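Local coordinates for protein L-2,4-diaminobutyric acid acetyltransferase (Geobacillus sp., PDB 6SJY) that probably transfers the acetyl group of acetyl-coenzyme A to L-2,4-diaminobutyrate, giving the N-acetyl product used in the biosynthesis of the chemical chaperone ectoine, at residues 115-120 and 156-161. Residues are numbered along the deposited sequence; the frame is centred on the assembly and turned at random.
With 9YT ((2~{S})-4-acetamido-2-azanyl-butanoic acid), chain E.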
loop_
_atom_site.group_PDB
_atom_site.type_symbol
_atom_site.label_atom_id
_atom_site.label_comp_id
_atom_site.label_asym_id
_atom_site.label_seq_id
_atom_site.Cartn_x
_atom_site.Cartn_y
_atom_site.Cartn_z
ATOM N N THR A 115 -4.969 -12.192 -5.200
ATOM C CA THR A 115 -5.246 -12.168 -6.631
ATOM C C THR A 115 -4.049 -12.883 -7.284
ATOM O O THR A 115 -2.963 -12.673 -6.871
ATOM C CB THR A 115 -5.404 -10.711 -6.931
ATOM O OG1 THR A 115 -6.783 -10.337 -7.074
ATOM C CG2 THR A 115 -4.512 -10.172 -7.812
ATOM N N VAL A 116 -4.278 -13.779 -8.252
ATOM C CA VAL A 116 -3.209 -14.549 -8.877
ATOM C C VAL A 116 -3.342 -14.408 -10.372
ATOM O O VAL A 116 -4.373 -14.790 -10.953
ATOM C CB VAL A 116 -3.246 -16.039 -8.552
ATOM C CG1 VAL A 116 -2.021 -16.750 -9.113
ATOM C CG2 VAL A 116 -3.317 -16.245 -7.047
ATOM N N SER A 117 -2.313 -13.844 -10.991
ATOM C CA SER A 117 -2.283 -13.746 -12.463
ATOM C C SER A 117 -2.265 -15.108 -13.091
ATOM O O SER A 117 -1.567 -16.004 -12.602
ATOM C CB SER A 117 -1.025 -13.035 -12.941
ATOM O OG SER A 117 -1.215 -11.718 -12.472
ATOM N N PRO A 118 -3.022 -15.270 -14.159
ATOM C CA PRO A 118 -3.067 -16.526 -14.936
ATOM C C PRO A 118 -1.668 -17.100 -15.140
ATOM O O PRO A 118 -1.439 -18.231 -14.831
ATOM C CB PRO A 118 -3.655 -16.053 -16.256
ATOM C CG PRO A 118 -4.599 -15.013 -15.838
ATOM C CD PRO A 118 -3.890 -14.244 -14.752
ATOM N N SER A 119 -0.727 -16.270 -15.555
ATOM C CA SER A 119 0.674 -16.697 -15.750
ATOM C C SER A 119 1.473 -17.041 -14.518
ATOM O O SER A 119 2.528 -17.639 -14.618
ATOM C CB SER A 119 1.427 -15.546 -16.363
ATOM O OG SER A 119 1.041 -15.553 -17.685
ATOM N N ASN A 120 1.048 -16.554 -13.367
ATOM C CA ASN A 120 1.740 -16.904 -12.176
ATOM C C ASN A 120 1.261 -18.230 -11.645
ATOM O O ASN A 120 0.440 -18.303 -10.720
ATOM C CB ASN A 120 1.633 -15.820 -11.150
ATOM C CG ASN A 120 2.642 -15.992 -10.023
ATOM O OD1 ASN A 120 3.163 -17.092 -9.747
ATOM N ND2 ASN A 120 2.940 -14.879 -9.371
ATOM N N GLU A 156 -2.624 -8.878 -17.479
ATOM C CA GLU A 156 -3.546 -10.000 -17.395
ATOM C C GLU A 156 -4.650 -9.673 -16.431
ATOM O O GLU A 156 -4.599 -8.689 -15.683
ATOM C CB GLU A 156 -2.833 -11.232 -16.888
ATOM C CG GLU A 156 -1.717 -11.673 -17.792
ATOM C CD GLU A 156 -1.200 -13.083 -17.473
ATOM O OE1 GLU A 156 -1.229 -13.629 -16.343
ATOM O OE2 GLU A 156 -0.798 -13.719 -18.423
ATOM N N ASP A 157 -5.686 -10.497 -16.458
ATOM C CA ASP A 157 -6.645 -10.568 -15.347
ATOM C C ASP A 157 -5.951 -10.843 -13.990
ATOM O O ASP A 157 -4.913 -11.453 -13.962
ATOM C CB ASP A 157 -7.560 -11.767 -15.555
ATOM C CG ASP A 157 -8.511 -11.617 -16.752
ATOM O OD1 ASP A 157 -8.592 -10.530 -17.344
ATOM O OD2 ASP A 157 -9.221 -12.617 -17.004
ATOM N N GLU A 158 -6.653 -10.513 -12.923
ATOM C CA GLU A 158 -6.285 -10.787 -11.555
ATOM C C GLU A 158 -7.449 -11.464 -10.854
ATOM O O GLU A 158 -8.170 -10.858 -10.058
ATOM C CB GLU A 158 -5.937 -9.453 -10.904
ATOM C CG GLU A 158 -4.616 -8.883 -11.412
ATOM C CD GLU A 158 -3.390 -9.700 -10.943
ATOM O OE1 GLU A 158 -3.408 -10.322 -9.887
ATOM O OE2 GLU A 158 -2.343 -9.701 -11.586
ATOM N N PRO A 159 -7.649 -12.751 -11.143
ATOM C CA PRO A 159 -8.714 -13.489 -10.471
ATOM C C PRO A 159 -8.532 -13.525 -8.942
ATOM O O PRO A 159 -7.436 -13.645 -8.499
ATOM C CB PRO A 159 -8.614 -14.891 -11.051
ATOM C CG PRO A 159 -7.582 -14.876 -12.096
ATOM C CD PRO A 159 -6.895 -13.556 -12.111
ATOM N N LEU A 160 -9.629 -13.412 -8.184
ATOM C CA LEU A 160 -9.632 -13.504 -6.706
ATOM C C LEU A 160 -9.626 -14.926 -6.140
ATOM O O LEU A 160 -10.484 -15.736 -6.488
ATOM C CB LEU A 160 -10.889 -12.831 -6.196
ATOM C CG LEU A 160 -11.078 -12.662 -4.690
ATOM C CD1 LEU A 160 -10.009 -11.717 -4.131
ATOM C CD2 LEU A 160 -12.465 -12.120 -4.456
ATOM N N PHE A 161 -8.642 -15.233 -5.303
ATOM C CA PHE A 161 -8.608 -16.460 -4.537
ATOM C C PHE A 161 -8.969 -16.163 -3.114
ATOM O O PHE A 161 -8.361 -15.257 -2.529
ATOM C CB PHE A 161 -7.213 -17.086 -4.567
ATOM C CG PHE A 161 -6.829 -17.662 -5.880
ATOM C CD1 PHE A 161 -6.960 -16.932 -7.065
ATOM C CD2 PHE A 161 -6.265 -18.934 -5.940
ATOM C CE1 PHE A 161 -6.558 -17.488 -8.293
ATOM C CE2 PHE A 161 -5.845 -19.484 -7.144
ATOM C CZ PHE A 161 -6.009 -18.774 -8.329
HETATM C C01 9YT E . -0.588 -13.481 -4.735
HETATM C C02 9YT E . 0.199 -12.710 -5.728
HETATM O O03 9YT E . 1.085 -13.362 -6.356
HETATM N N04 9YT E . -0.381 -11.323 -5.734
HETATM C C05 9YT E . 0.066 -10.132 -6.417
HETATM C C06 9YT E . -0.319 -9.970 -7.835
HETATM C C07 9YT E . -0.198 -8.522 -8.223
HETATM N N08 9YT E . -0.482 -8.386 -9.637
HETATM C C09 9YT E . 1.189 -7.965 -7.889
HETATM O O10 9YT E . 1.156 -6.766 -7.549
HETATM O O11 9YT E . 2.270 -8.663 -7.931
HETATM O O HOH W 1 -1.565 -11.716 -9.191
#
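Glu156 grips Ser119 with both carboxylate oxygens. Backbone N of Ser119 gives its hydrogen to Glu156 OE1 over 2.8 Å in a nearly straight bond (170°), on the syn lone pair, while Ser119 OG donates to Glu156 OE2, tilted 28° out of the carboxylate plane. A glutamate suits the place because its chain, extended beyond CG (chi2 -167°), carries the acid across to the type I turn Ser117–Asn120. With an alanine at Glu156, the amide and hydroxyl of Ser119 would probably lose the carboxylate that accepts from both, and the turn would be freer to shift. Within that turn Pro118, whose ring fits the first bend, and the Glu156 side chain pass each other in opposite directions, with Pro118 CD 3.2 Å from Glu156 OE1.

Further along, Glu158 is bent at chi2, which swings its carboxylate toward the bound product, 4-acetamido-2-aminobutanoate; the product's amino nitrogen N08 makes a weak hydrogen bond of 3.0 Å to Glu158 OE2. Ser117 OG lies 2.5 Å from the same oxygen, a small polar group fitting beside the acid. A water donates to Thr115 O at 2.9 Å.

Val116 N donates to Pro159 O at 3.2 Å, and Thr115 CA sets a C-H against the same oxygen. Apolar packing follows: Val116 CG2 sits over the centre of the Phe161 ring, 3.7 Å from its centroid, a CH-pi contact for which a compact branched residue is well shaped.

Thr115 and Leu160 form an antiparallel non-hydrogen-bonded pair between strands 111-115 and 158-163 of the GNAT sheet. On its other edge, strand 158-163 meets strand 138-144; Val116 and Phe161 pack against helix 121-133, where Asn120, at the N-cap, accepts from Ser123 N with its OD1, and Tyr38 of the second subunit touches Thr115 and Glu158.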